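Local coordinates for protein probable methyltransferase (Bordetella pertussis, PDB 3KTY) that probably binds RNA and transfers methyl groups to it from S-adenosyl-L-methionine, as a SpoU/TrmH-type member of the SPOUT methyltransferases, at residues Phe86-Arg91 with Arg142-Pro147; Met34-Leu39 with Leu163-Leu168; Ile14-Ser19 with Val40-Arg45. All blocks are in the same frame, centred on the assembly; numbering follows the deposited sequence.

Interaction 1 (Phe86-Arg91 with Arg142-Pro147)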
ATOM      1  N   PHE A  86      10.107  -1.219 -15.536  1.00 32.94           N
ATOM      2  CA  PHE A  86       8.965  -2.134 -15.426  1.00 40.89           C
ATOM      3  C   PHE A  86       7.652  -1.499 -15.828  1.00 35.72           C
ATOM      4  O   PHE A  86       7.286  -0.427 -15.329  1.00 38.60           O
ATOM      5  CB  PHE A  86       8.837  -2.680 -14.003  1.00 31.29           C
ATOM      6  CG  PHE A  86       9.964  -3.534 -13.602  1.00 35.71           C
ATOM      7  CD1 PHE A  86       9.935  -4.897 -13.873  1.00 36.01           C
ATOM      8  CD2 PHE A  86      11.071  -2.990 -12.959  1.00 34.40           C
ATOM      9  CE1 PHE A  86      10.988  -5.719 -13.476  1.00 40.14           C
ATOM     10  CE2 PHE A  86      12.143  -3.797 -12.554  1.00 31.57           C
ATOM     11  CZ  PHE A  86      12.099  -5.159 -12.819  1.00 38.30           C
ATOM     12  N   ALA A  87       6.948  -2.155 -16.736  1.00 32.62           N
ATOM     13  CA  ALA A  87       5.565  -1.787 -16.999  1.00 33.40           C
ATOM     14  C   ALA A  87       4.656  -2.413 -15.919  1.00 41.13           C
ATOM     15  O   ALA A  87       4.467  -3.627 -15.881  1.00 42.90           O
ATOM     16  CB  ALA A  87       5.154  -2.274 -18.347  1.00 23.94           C
ATOM     17  N   LEU A  88       4.066  -1.581 -15.073  1.00 44.81           N
ATOM     18  CA  LEU A  88       3.132  -2.058 -14.050  1.00 45.07           C
ATOM     19  C   LEU A  88       1.671  -2.194 -14.529  1.00 44.57           C
ATOM     20  O   LEU A  88       1.045  -1.236 -14.994  1.00 45.77           O
ATOM     21  CB  LEU A  88       3.194  -1.126 -12.842  1.00 49.91           C
ATOM     22  CG  LEU A  88       2.641  -1.729 -11.554  1.00 51.37           C
ATOM     23  CD1 LEU A  88       2.852  -3.220 -11.570  1.00 54.10           C
ATOM     24  CD2 LEU A  88       3.313  -1.119 -10.357  1.00 42.80           C
ATOM     25  N   THR A  89       1.113  -3.382 -14.395  1.00 55.55           N
ATOM     26  CA  THR A  89      -0.255  -3.604 -14.855  1.00 66.71           C
ATOM     27  C   THR A  89      -1.192  -4.296 -13.847  1.00 79.63           C
ATOM     28  O   THR A  89      -0.774  -4.777 -12.769  1.00 78.13           O
ATOM     29  CB  THR A  89      -0.240  -4.454 -16.110  1.00 66.94           C
ATOM     30  OG1 THR A  89       0.027  -5.811 -15.743  1.00 69.92           O
ATOM     31  CG2 THR A  89       0.844  -3.971 -17.074  1.00 61.41           C
ATOM     32  N   THR A  90      -2.474  -4.334 -14.210  1.00 92.38           N
ATOM     33  CA  THR A  90      -3.438  -5.229 -13.565  1.00102.52           C
ATOM     34  C   THR A  90      -4.421  -5.759 -14.614  1.00108.56           C
ATOM     35  O   THR A  90      -5.461  -5.156 -14.870  1.00110.38           O
ATOM     36  CB  THR A  90      -4.160  -4.577 -12.355  1.00138.45           C
ATOM     37  OG1 THR A  90      -4.239  -3.158 -12.545  1.00138.13           O
ATOM     38  CG2 THR A  90      -3.400  -4.863 -11.062  1.00134.20           C
ATOM     39  N   ARG A  91      -4.058  -6.884 -15.228  1.00109.00           N
ATOM     40  CA  ARG A  91      -4.820  -7.479 -16.323  1.00112.50           C
ATOM     41  C   ARG A  91      -5.349  -8.871 -15.973  1.00113.94           C
ATOM     42  O   ARG A  91      -4.952  -9.876 -16.569  1.00110.30           O
ATOM     43  CB  ARG A  91      -3.946  -7.565 -17.570  1.00112.29           C
ATOM     44  CG  ARG A  91      -4.503  -8.439 -18.687  1.00117.31           C
ATOM     45  CD  ARG A  91      -3.589  -8.316 -19.871  1.00118.91           C
ATOM     46  NE  ARG A  91      -3.166  -6.923 -19.984  1.00117.70           N
ATOM     47  CZ  ARG A  91      -2.130  -6.498 -20.699  1.00117.15           C
ATOM     48  NH1 ARG A  91      -1.839  -5.202 -20.729  1.00113.05           N
ATOM     49  NH2 ARG A  91      -1.388  -7.363 -21.384  1.00119.34           N
ATOM     50  N   ARG A 142      10.446  -5.005 -18.893  1.00 50.87           N
ATOM     51  CA  ARG A 142       9.621  -6.072 -18.345  1.00 52.61           C
ATOM     52  C   ARG A 142       8.223  -5.607 -18.029  1.00 49.47           C
ATOM     53  O   ARG A 142       7.982  -4.392 -17.841  1.00 39.34           O
ATOM     54  CB  ARG A 142      10.229  -6.589 -17.056  1.00 54.36           C
ATOM     55  CG  ARG A 142      11.597  -7.169 -17.227  1.00 60.02           C
ATOM     56  CD  ARG A 142      11.502  -8.595 -17.696  1.00 61.49           C
ATOM     57  NE  ARG A 142      12.592  -9.328 -17.095  1.00 70.85           N
ATOM     58  CZ  ARG A 142      12.455 -10.318 -16.220  1.00 66.48           C
ATOM     59  NH1 ARG A 142      13.543 -10.894 -15.744  1.00 68.59           N
ATOM     60  NH2 ARG A 142      11.256 -10.745 -15.838  1.00 65.77           N
ATOM     61  N   ILE A 143       7.317  -6.586 -17.974  1.00 45.32           N
ATOM     62  CA  ILE A 143       5.975  -6.399 -17.451  1.00 48.50           C
ATOM     63  C   ILE A 143       5.985  -6.961 -16.055  1.00 56.22           C
ATOM     64  O   ILE A 143       6.546  -8.034 -15.805  1.00 68.01           O
ATOM     65  CB  ILE A 143       4.949  -7.247 -18.192  1.00 53.51           C
ATOM     66  CG1 ILE A 143       5.620  -8.143 -19.245  1.00 58.93           C
ATOM     67  CG2 ILE A 143       3.847  -6.389 -18.741  1.00 58.77           C
ATOM     68  CD1 ILE A 143       5.693  -7.549 -20.679  1.00 69.46           C
ATOM     69  N   CYS A 144       5.366  -6.260 -15.126  1.00 53.94           N
ATOM     70  CA  CYS A 144       5.095  -6.895 -13.854  1.00 56.69           C
ATOM     71  C   CYS A 144       3.656  -6.586 -13.444  1.00 54.57           C
ATOM     72  O   CYS A 144       3.015  -5.733 -14.042  1.00 54.26           O
ATOM     73  CB  CYS A 144       6.145  -6.535 -12.795  1.00 44.78           C
ATOM     74  SG  CYS A 144       5.981  -4.929 -12.139  1.00 74.40           S
ATOM     75  N   HIS A 145       3.130  -7.325 -12.482  1.00 47.84           N
ATOM     76  CA  HIS A 145       1.746  -7.120 -12.076  1.00 55.26           C
ATOM     77  C   HIS A 145       1.583  -7.212 -10.570  1.00 50.76           C
ATOM     78  O   HIS A 145       2.429  -7.768  -9.858  1.00 44.31           O
ATOM     79  CB  HIS A 145       0.785  -8.078 -12.800  1.00 56.53           C
ATOM     80  CG  HIS A 145       0.681  -9.424 -12.170  1.00 71.51           C
ATOM     81  ND1 HIS A 145      -0.527  -9.979 -11.800  1.00 81.39           N
ATOM     82  CD2 HIS A 145       1.630 -10.331 -11.832  1.00 79.68           C
ATOM     83  CE1 HIS A 145      -0.320 -11.177 -11.278  1.00 81.82           C
ATOM     84  NE2 HIS A 145       0.980 -11.414 -11.283  1.00 84.38           N
ATOM     85  N   ILE A 146       0.503  -6.623 -10.088  1.00 47.90           N
ATOM     86  CA  ILE A 146       0.174  -6.716  -8.678  1.00 42.72           C
ATOM     87  C   ILE A 146      -1.004  -7.662  -8.649  1.00 44.44           C
ATOM     88  O   ILE A 146      -2.076  -7.324  -9.160  1.00 44.38           O
ATOM     89  CB  ILE A 146      -0.194  -5.347  -8.117  1.00 47.12           C
ATOM     90  CG1 ILE A 146       0.982  -4.379  -8.304  1.00 42.95           C
ATOM     91  CG2 ILE A 146      -0.583  -5.445  -6.669  1.00 50.16           C
ATOM     92  CD1 ILE A 146       0.932  -3.168  -7.418  1.00 41.25           C
ATOM     93  N   PRO A 147      -0.785  -8.885  -8.128  1.00 42.70           N
ATOM     94  CA  PRO A 147      -1.817  -9.931  -8.076  1.00 46.83           C
ATOM     95  C   PRO A 147      -2.802  -9.653  -6.934  1.00 57.22           C
ATOM     96  O   PRO A 147      -2.703 -10.310  -5.901  1.00 58.74           O
ATOM     97  CB  PRO A 147      -1.007 -11.213  -7.793  1.00 37.97           C
ATOM     98  CG  PRO A 147       0.206 -10.734  -6.976  1.00 33.80           C
ATOM     99  CD  PRO A 147       0.504  -9.331  -7.548  1.00 44.38           C
TER
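Phe86 and Arg142 stand side by side on one face of a parallel beta pair, their side chains pointing the same way. CD1 of the Phe86 ring lies 3.6 Å from CB of Arg142, which approaches obliquely, so it is the aliphatic root of the arginine that meets the ring; the guanidinium, its plane turned 56° from the ring's, runs on away from Phe86 through bends at chi2 and chi3. Cys144 follows on the same face. With chi1 at 76°, its SG lies between backbone N and carbonyl carbon and reaches CD1 of Leu88 at 3.6 Å, while the Phe86 ring receives the sulfur obliquely, its centroid 5.2 Å from SG. The same Leu88 methyl, CD1, also touches CG1 of Ile146 at 3.9 Å. Ala87, Ile143, Thr89 and His145 occupy the other face, where the Thr89 and His145 side chains cross obliquely, OG1 nearest CB, and OG1 makes a weak hydrogen bond to Cys144 O. Thr89 N holds Cys144 O more firmly, at 3.0 Å and in the carbonyl plane. Ala87 takes part twice, its N donating to Arg142 O at 2.7 Å and its O accepting from Cys144 N. Beyond the strands, Ile146 N makes only a weak bond to Thr89 O. This is an inner pairing of the parallel sheet in the alpha-beta-alpha sandwich of a SPOUT-type domain: strand 121-125 borders strand 84-89, the short strand 100-101 borders strand 142-145, and helix 102-115 covers Phe86 and Cys144. Ile146 and Pro147 pack on Trp166 of the second subunit.

Interaction 2 (Met34-Leu39 with Leu163-Leu168); sequences MGFGEL and LAAWEL
The Phe36 ring has the carbonyl O of Ala165 at its edge, near its plane, 3.5 Å from CE2, whereas CB of Leu168 comes obliquely to CZ at 3.7 Å. The indole of Trp166 is also approached at its edge, by the selenium of the selenomethionine Met34, which lies in the ring plane 5.4 Å from the centroid of the six-membered ring. This is a Met-aromatic contact, and it joins the turn after helix 21-33 to helix 157-172, the last of this construct, in a SPOUT-type alpha/beta domain. Gly35, with positive phi, closes the earlier helix in a Schellman motif, and Met34 and Phe36, which flank it, both direct their CB atoms toward helix 157-172. Phe36 is also packed against Phe8 and meets Phe13 edge-to-face, which ties the contact to helix 2-8 and strand 11-16. Across the dimer interface, Trp166 NE1 donates to OE2 of Glu167 of the second subunit, and Leu163 of that subunit packs on Trp166, so the residue is contacted by both chains. CB of Ala165 touches both Met34 and Phe36, lying 4.2 Å from CD2 of Phe36. The Met34 chain is bent at chi2 (-52°), which carries SE past this alanine to Trp166, where it stands 3.9 Å from CB; on the way CG of Met34 passes 3.6 Å from CB of Ala165.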
HETATM    1  N   MSE A  34       7.810   6.181   1.236  1.00 27.26           N
HETATM    2  CA  MSE A  34       8.664   5.030   1.007  1.00 27.48           C
HETATM    3  C   MSE A  34      10.121   5.427   0.796  1.00 32.88           C
HETATM    4  O   MSE A  34      10.967   4.590   0.549  1.00 31.77           O
HETATM    5  CB  MSE A  34       8.141   4.205  -0.195  1.00 21.97           C
HETATM    6  CG  MSE A  34       6.712   3.568   0.065  1.00 34.14           C
HETATM    7 SE   MSE A  34       6.668   2.537   1.779  0.74 46.71          SE
HETATM    8  CE  MSE A  34       4.846   2.963   2.341  1.00114.17           C
ATOM      9  N   GLY A  35      10.414   6.712   0.881  1.00 36.59           N
ATOM     10  CA  GLY A  35      11.780   7.160   0.718  1.00 33.60           C
ATOM     11  C   GLY A  35      12.168   7.568  -0.699  1.00 32.48           C
ATOM     12  O   GLY A  35      13.322   7.865  -0.936  1.00 34.69           O
ATOM     13  N   PHE A  36      11.225   7.622  -1.630  1.00 31.86           N
ATOM     14  CA  PHE A  36      11.569   8.026  -2.991  1.00 30.65           C
ATOM     15  C   PHE A  36      11.223   9.483  -3.322  1.00 38.80           C
ATOM     16  O   PHE A  36      10.213  10.016  -2.868  1.00 43.97           O
ATOM     17  CB  PHE A  36      10.947   7.076  -4.000  1.00 27.70           C
ATOM     18  CG  PHE A  36      11.395   5.642  -3.831  1.00 32.22           C
ATOM     19  CD1 PHE A  36      12.603   5.210  -4.373  1.00 29.05           C
ATOM     20  CD2 PHE A  36      10.626   4.723  -3.107  1.00 24.83           C
ATOM     21  CE1 PHE A  36      13.031   3.851  -4.217  1.00 31.24           C
ATOM     22  CE2 PHE A  36      11.046   3.349  -2.951  1.00 22.51           C
ATOM     23  CZ  PHE A  36      12.246   2.923  -3.509  1.00 27.96           C
ATOM     24  N   GLY A  37      12.043  10.125  -4.139  1.00 37.89           N
ATOM     25  CA  GLY A  37      11.768  11.515  -4.448  1.00 39.07           C
ATOM     26  C   GLY A  37      11.507  11.838  -5.904  1.00 37.85           C
ATOM     27  O   GLY A  37      11.299  13.005  -6.234  1.00 39.51           O
ATOM     28  N   GLU A  38      11.531  10.818  -6.765  1.00 32.33           N
ATOM     29  CA  GLU A  38      11.533  11.006  -8.218  1.00 27.83           C
ATOM     30  C   GLU A  38      10.240  10.609  -8.917  1.00 26.01           C
ATOM     31  O   GLU A  38       9.992   9.433  -9.212  1.00 31.92           O
ATOM     32  CB  GLU A  38      12.703  10.243  -8.852  1.00 39.70           C
ATOM     33  CG  GLU A  38      13.581  11.078  -9.716  1.00 63.96           C
ATOM     34  CD  GLU A  38      14.378  12.068  -8.907  1.00 78.07           C
ATOM     35  OE1 GLU A  38      15.213  11.610  -8.091  1.00 83.95           O
ATOM     36  OE2 GLU A  38      14.162  13.295  -9.081  1.00 81.40           O
ATOM     37  N   LEU A  39       9.441  11.611  -9.234  1.00 24.89           N
ATOM     38  CA  LEU A  39       8.171  11.383  -9.904  1.00 26.22           C
ATOM     39  C   LEU A  39       8.159  12.044 -11.286  1.00 29.52           C
ATOM     40  O   LEU A  39       8.507  13.194 -11.429  1.00 27.26           O
ATOM     41  CB  LEU A  39       7.031  11.949  -9.068  1.00 19.42           C
ATOM     42  CG  LEU A  39       5.622  11.881  -9.686  1.00 35.30           C
ATOM     43  CD1 LEU A  39       5.053  10.480  -9.689  1.00 22.70           C
ATOM     44  CD2 LEU A  39       4.717  12.785  -8.891  1.00 38.70           C
ATOM     45  N   LEU A 163       2.040   0.303  -3.161  1.00 26.77           N
ATOM     46  CA  LEU A 163       2.490  -1.072  -3.116  1.00 32.27           C
ATOM     47  C   LEU A 163       3.860  -1.200  -3.808  1.00 26.33           C
ATOM     48  O   LEU A 163       4.770  -1.763  -3.244  1.00 30.76           O
ATOM     49  CB  LEU A 163       1.454  -2.046  -3.704  1.00 27.49           C
ATOM     50  CG  LEU A 163       0.230  -2.142  -2.839  1.00 39.98           C
ATOM     51  CD1 LEU A 163      -0.640  -3.267  -3.293  1.00 51.17           C
ATOM     52  CD2 LEU A 163       0.650  -2.332  -1.408  1.00 44.30           C
ATOM     53  N   ALA A 164       3.990  -0.699  -5.026  1.00 28.12           N
ATOM     54  CA  ALA A 164       5.264  -0.800  -5.755  1.00 30.76           C
ATOM     55  C   ALA A 164       6.432  -0.181  -4.998  1.00 23.73           C
ATOM     56  O   ALA A 164       7.525  -0.750  -4.878  1.00 29.52           O
ATOM     57  CB  ALA A 164       5.137  -0.127  -7.089  1.00 31.13           C
ATOM     58  N   ALA A 165       6.181   1.003  -4.465  1.00 26.72           N
ATOM     59  CA  ALA A 165       7.192   1.710  -3.745  1.00 24.05           C
ATOM     60  C   ALA A 165       7.514   1.006  -2.425  1.00 25.72           C
ATOM     61  O   ALA A 165       8.651   1.046  -1.971  1.00 26.48           O
ATOM     62  CB  ALA A 165       6.761   3.173  -3.508  1.00 19.58           C
ATOM     63  N   TRP A 166       6.519   0.372  -1.801  1.00 25.64           N
ATOM     64  CA  TRP A 166       6.804  -0.407  -0.592  1.00 17.12           C
ATOM     65  C   TRP A 166       7.716  -1.611  -0.953  1.00 18.97           C
ATOM     66  O   TRP A 166       8.772  -1.808  -0.360  1.00 22.48           O
ATOM     67  CB  TRP A 166       5.481  -0.789   0.166  1.00 29.34           C
ATOM     68  CG  TRP A 166       5.645  -1.986   0.926  1.00 29.73           C
ATOM     69  CD1 TRP A 166       5.166  -3.204   0.615  1.00 24.80           C
ATOM     70  CD2 TRP A 166       6.437  -2.145   2.108  1.00 32.44           C
ATOM     71  NE1 TRP A 166       5.587  -4.130   1.539  1.00 27.99           N
ATOM     72  CE2 TRP A 166       6.374  -3.504   2.471  1.00 25.94           C
ATOM     73  CE3 TRP A 166       7.204  -1.265   2.893  1.00 32.29           C
ATOM     74  CZ2 TRP A 166       7.052  -4.026   3.570  1.00 31.70           C
ATOM     75  CZ3 TRP A 166       7.872  -1.778   4.002  1.00 35.99           C
ATOM     76  CH2 TRP A 166       7.783  -3.141   4.327  1.00 42.28           C
ATOM     77  N   GLU A 167       7.347  -2.379  -1.962  1.00 22.13           N
ATOM     78  CA  GLU A 167       8.196  -3.501  -2.436  1.00 20.61           C
ATOM     79  C   GLU A 167       9.628  -3.104  -2.762  1.00 27.07           C
ATOM     80  O   GLU A 167      10.604  -3.767  -2.369  1.00 29.19           O
ATOM     81  CB  GLU A 167       7.552  -4.108  -3.674  1.00 20.09           C
ATOM     82  CG  GLU A 167       6.274  -4.967  -3.268  1.00 33.81           C
ATOM     83  CD  GLU A 167       6.601  -6.239  -2.465  1.00 34.67           C
ATOM     84  OE1 GLU A 167       7.763  -6.685  -2.461  1.00 35.35           O
ATOM     85  OE2 GLU A 167       5.693  -6.810  -1.826  1.00 47.27           O
ATOM     86  N   LEU A 168       9.749  -1.984  -3.463  1.00 32.44           N
ATOM     87  CA  LEU A 168      11.036  -1.462  -3.823  1.00 23.22           C
ATOM     88  C   LEU A 168      11.808  -1.017  -2.615  1.00 23.62           C
ATOM     89  O   LEU A 168      12.978  -1.290  -2.479  1.00 26.43           O
ATOM     90  CB  LEU A 168      10.881  -0.304  -4.803  1.00 33.45           C
ATOM     91  CG  LEU A 168      10.607  -0.793  -6.226  1.00 32.49           C
ATOM     92  CD1 LEU A 168      10.249   0.384  -7.084  1.00 28.59           C
ATOM     93  CD2 LEU A 168      11.854  -1.494  -6.739  1.00 22.96           C
TER

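Interaction 3 (Ile14-Ser19 with Val40-Arg45)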
ATOM      1  N   ILE A  14       6.928   6.607 -13.028  1.00 27.11           N
ATOM      2  CA  ILE A  14       6.373   7.257 -14.181  1.00 24.63           C
ATOM      3  C   ILE A  14       4.881   7.022 -14.353  1.00 29.17           C
ATOM      4  O   ILE A  14       4.444   5.904 -14.597  1.00 29.56           O
ATOM      5  CB  ILE A  14       7.135   6.837 -15.449  1.00 22.68           C
ATOM      6  CG1 ILE A  14       8.624   7.078 -15.200  1.00 18.10           C
ATOM      7  CG2 ILE A  14       6.624   7.661 -16.674  1.00 20.72           C
ATOM      8  CD1 ILE A  14       9.519   6.766 -16.386  1.00 24.63           C
HETATM    9  N   MSE A  15       4.107   8.097 -14.235  1.00 24.57           N
HETATM   10  CA  MSE A  15       2.673   8.020 -14.479  1.00 32.16           C
HETATM   11  C   MSE A  15       2.310   8.486 -15.881  1.00 36.74           C
HETATM   12  O   MSE A  15       2.566   9.635 -16.238  1.00 30.71           O
HETATM   13  CB  MSE A  15       1.942   8.923 -13.490  1.00 33.27           C
HETATM   14  CG  MSE A  15       1.995   8.481 -12.031  1.00 36.22           C
HETATM   15 SE   MSE A  15       1.267   9.945 -10.961  0.58 48.12          SE
HETATM   16  CE  MSE A  15      -0.679   9.585 -11.141  1.00 33.80           C
ATOM     17  N   THR A  16       1.703   7.622 -16.676  1.00 40.70           N
ATOM     18  CA  THR A  16       1.273   8.057 -17.998  1.00 42.01           C
ATOM     19  C   THR A  16      -0.194   8.534 -18.108  1.00 45.69           C
ATOM     20  O   THR A  16      -1.134   7.900 -17.619  1.00 45.58           O
ATOM     21  CB  THR A  16       1.519   6.986 -19.064  1.00 49.49           C
ATOM     22  OG1 THR A  16       0.615   5.899 -18.852  1.00 53.65           O
ATOM     23  CG2 THR A  16       2.964   6.501 -19.029  1.00 42.19           C
ATOM     24  N   GLN A  17      -0.371   9.667 -18.773  1.00 45.36           N
ATOM     25  CA  GLN A  17      -1.690  10.236 -18.985  1.00 48.60           C
ATOM     26  C   GLN A  17      -2.449  10.545 -17.688  1.00 45.35           C
ATOM     27  O   GLN A  17      -3.665  10.429 -17.664  1.00 43.19           O
ATOM     28  CB  GLN A  17      -2.524   9.310 -19.865  1.00 43.35           C
ATOM     29  CG  GLN A  17      -2.351   9.531 -21.333  1.00 52.06           C
ATOM     30  CD  GLN A  17      -1.349   8.587 -21.949  1.00 68.02           C
ATOM     31  OE1 GLN A  17      -0.192   8.953 -22.190  1.00 75.69           O
ATOM     32  NE2 GLN A  17      -1.787   7.364 -22.225  1.00 66.75           N
ATOM     33  N   PRO A  18      -1.743  10.934 -16.606  1.00 43.51           N
ATOM     34  CA  PRO A  18      -2.507  11.237 -15.394  1.00 50.18           C
ATOM     35  C   PRO A  18      -3.628  12.175 -15.745  1.00 49.07           C
ATOM     36  O   PRO A  18      -3.406  13.177 -16.400  1.00 46.74           O
ATOM     37  CB  PRO A  18      -1.497  11.979 -14.507  1.00 48.56           C
ATOM     38  CG  PRO A  18      -0.387  12.385 -15.430  1.00 42.61           C
ATOM     39  CD  PRO A  18      -0.326  11.253 -16.416  1.00 33.13           C
ATOM     40  N   SER A  19      -4.819  11.840 -15.289  1.00 54.85           N
ATOM     41  CA  SER A  19      -6.025  12.567 -15.650  1.00 56.12           C
ATOM     42  C   SER A  19      -6.497  13.413 -14.472  1.00 64.85           C
ATOM     43  O   SER A  19      -7.011  14.510 -14.668  1.00 65.03           O
ATOM     44  CB  SER A  19      -7.102  11.568 -16.072  1.00 47.79           C
ATOM     45  OG  SER A  19      -8.324  12.212 -16.311  1.00 66.53           O
ATOM     46  N   VAL A  40       7.721  11.284 -12.279  1.00 28.93           N
ATOM     47  CA  VAL A  40       7.689  11.708 -13.637  1.00 19.99           C
ATOM     48  C   VAL A  40       6.293  11.532 -14.223  1.00 24.49           C
ATOM     49  O   VAL A  40       5.675  10.482 -14.084  1.00 30.96           O
ATOM     50  CB  VAL A  40       8.705  10.872 -14.496  1.00 29.67           C
ATOM     51  CG1 VAL A  40       8.674  11.372 -15.954  1.00 27.16           C
ATOM     52  CG2 VAL A  40      10.110  10.992 -13.942  1.00 25.38           C
ATOM     53  N   LEU A  41       5.810  12.549 -14.895  1.00 26.32           N
ATOM     54  CA  LEU A  41       4.532  12.481 -15.590  1.00 28.58           C
ATOM     55  C   LEU A  41       4.724  12.492 -17.106  1.00 38.45           C
ATOM     56  O   LEU A  41       5.470  13.312 -17.619  1.00 32.55           O
ATOM     57  CB  LEU A  41       3.730  13.712 -15.252  1.00 22.68           C
ATOM     58  CG  LEU A  41       3.369  14.013 -13.780  1.00 33.11           C
ATOM     59  CD1 LEU A  41       2.298  15.040 -13.791  1.00 30.54           C
ATOM     60  CD2 LEU A  41       2.859  12.769 -13.102  1.00 34.64           C
ATOM     61  N   VAL A  42       4.047  11.595 -17.816  1.00 33.42           N
ATOM     62  CA  VAL A  42       4.050  11.606 -19.268  1.00 30.86           C
ATOM     63  C   VAL A  42       2.658  11.975 -19.815  1.00 38.28           C
ATOM     64  O   VAL A  42       1.654  11.351 -19.458  1.00 40.96           O
ATOM     65  CB  VAL A  42       4.480  10.239 -19.833  1.00 31.72           C
ATOM     66  CG1 VAL A  42       4.154  10.136 -21.327  1.00 32.07           C
ATOM     67  CG2 VAL A  42       5.971   9.999 -19.572  1.00 37.14           C
ATOM     68  N   ALA A  43       2.605  13.008 -20.648  1.00 38.43           N
ATOM     69  CA  ALA A  43       1.384  13.413 -21.351  1.00 34.61           C
ATOM     70  C   ALA A  43       0.215  13.639 -20.416  1.00 39.47           C
ATOM     71  O   ALA A  43      -0.823  13.028 -20.566  1.00 46.41           O
ATOM     72  CB  ALA A  43       0.998  12.395 -22.441  1.00 25.88           C
ATOM     73  N   PRO A  44       0.382  14.525 -19.441  1.00 41.24           N
ATOM     74  CA  PRO A  44      -0.743  14.709 -18.521  1.00 44.08           C
ATOM     75  C   PRO A  44      -1.870  15.425 -19.238  1.00 43.55           C
ATOM     76  O   PRO A  44      -1.631  16.067 -20.276  1.00 49.23           O
ATOM     77  CB  PRO A  44      -0.157  15.588 -17.424  1.00 41.27           C
ATOM     78  CG  PRO A  44       1.029  16.265 -18.104  1.00 39.78           C
ATOM     79  CD  PRO A  44       1.591  15.237 -19.011  1.00 39.48           C
ATOM     80  N   ARG A  45      -3.090  15.305 -18.719  1.00 42.81           N
ATOM     81  CA  ARG A  45      -4.225  15.960 -19.356  1.00 36.71           C
ATOM     82  C   ARG A  45      -4.021  17.469 -19.487  1.00 45.38           C
ATOM     83  O   ARG A  45      -4.428  18.094 -20.484  1.00 44.22           O
ATOM     84  CB  ARG A  45      -5.504  15.721 -18.561  1.00 30.70           C
ATOM     85  CG  ARG A  45      -6.704  16.381 -19.260  1.00 34.29           C
ATOM     86  CD  ARG A  45      -7.983  16.161 -18.545  1.00 41.11           C
ATOM     87  NE  ARG A  45      -9.146  16.647 -19.296  1.00 40.33           N
ATOM     88  CZ  ARG A  45     -10.327  16.824 -18.729  1.00 43.27           C
ATOM     89  NH1 ARG A  45     -11.368  17.266 -19.420  1.00 46.99           N
ATOM     90  NH2 ARG A  45     -10.443  16.556 -17.436  1.00 55.50           N
TER
HETATM   91  O   HOH W   1      -9.084  15.989 -14.987  1.00 62.56           O
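Strands 14-16 and 40-42 run parallel, with axes 4.7 Å apart and 22° between their directions, joined by hydrogen bonds from Met15 N to Val40 O, from Val42 N to Met15 O and from Gln17 N to Val42 O. Gln17 N lies only 2.7 Å from Val42 O, nearly along the C=O axis. On one face Ile14 lies beside Val40, CG1 against CB, and its CG2 branch meets CG2 of Val42 at 3.8 Å; Thr16 runs alongside Val42 through its own methyl. The hydroxyl of Thr16 is turned instead to the carbonyl O of Leu125 on strand 121-125. On the other face Met15, a selenomethionine, and Leu41 point the same way; SE of Met15 touches CD2 of Leu41 at 3.9 Å, and Met15 also packs on Ala27 of helix 21-33. These two strands and helix 21-33 form a beta-alpha-beta unit, with helix 75-79 packed on the Ile14 and Val42 side. Past the strand ends both chains turn through residues with positive phi, Gln17 and Ala43, and pairing continues in the loops. Pro18 lies beside Pro44, with Pro18 CG 3.8 Å from Pro44 CB, and Pro18 O accepts from Arg45 N at 3.2 Å. Arg45 extends from CG to NE, so that its guanidinium reaches past Ser19; there a water at the guanidinium edge accepts from NH2 of Arg45, 2.9 Å away, and donates to Ser19 O.

Interactions 1 and 3 are both parallel strand pairings in the same sheet, set in different parts of it with strand 121-125 between them, and their centres are about 17 Å apart. Both rest on regular backbone hydrogen bonds and run out into more exposed loops, but the strands of interaction 3 are mainly apolar on both faces, whereas interaction 1 mixes apolar with polar side chains. Interaction 2 differs in kind: all its touching residues are buried, no hydrogen bond crosses it, and packing between a loop and a helix does the work. It touches the other two, through Ala164 CB on Leu88 CD2 and Leu39 CD1 on Met15 SE. Interactions 1 and 2 also meet the second subunit, whereas interaction 3 does not.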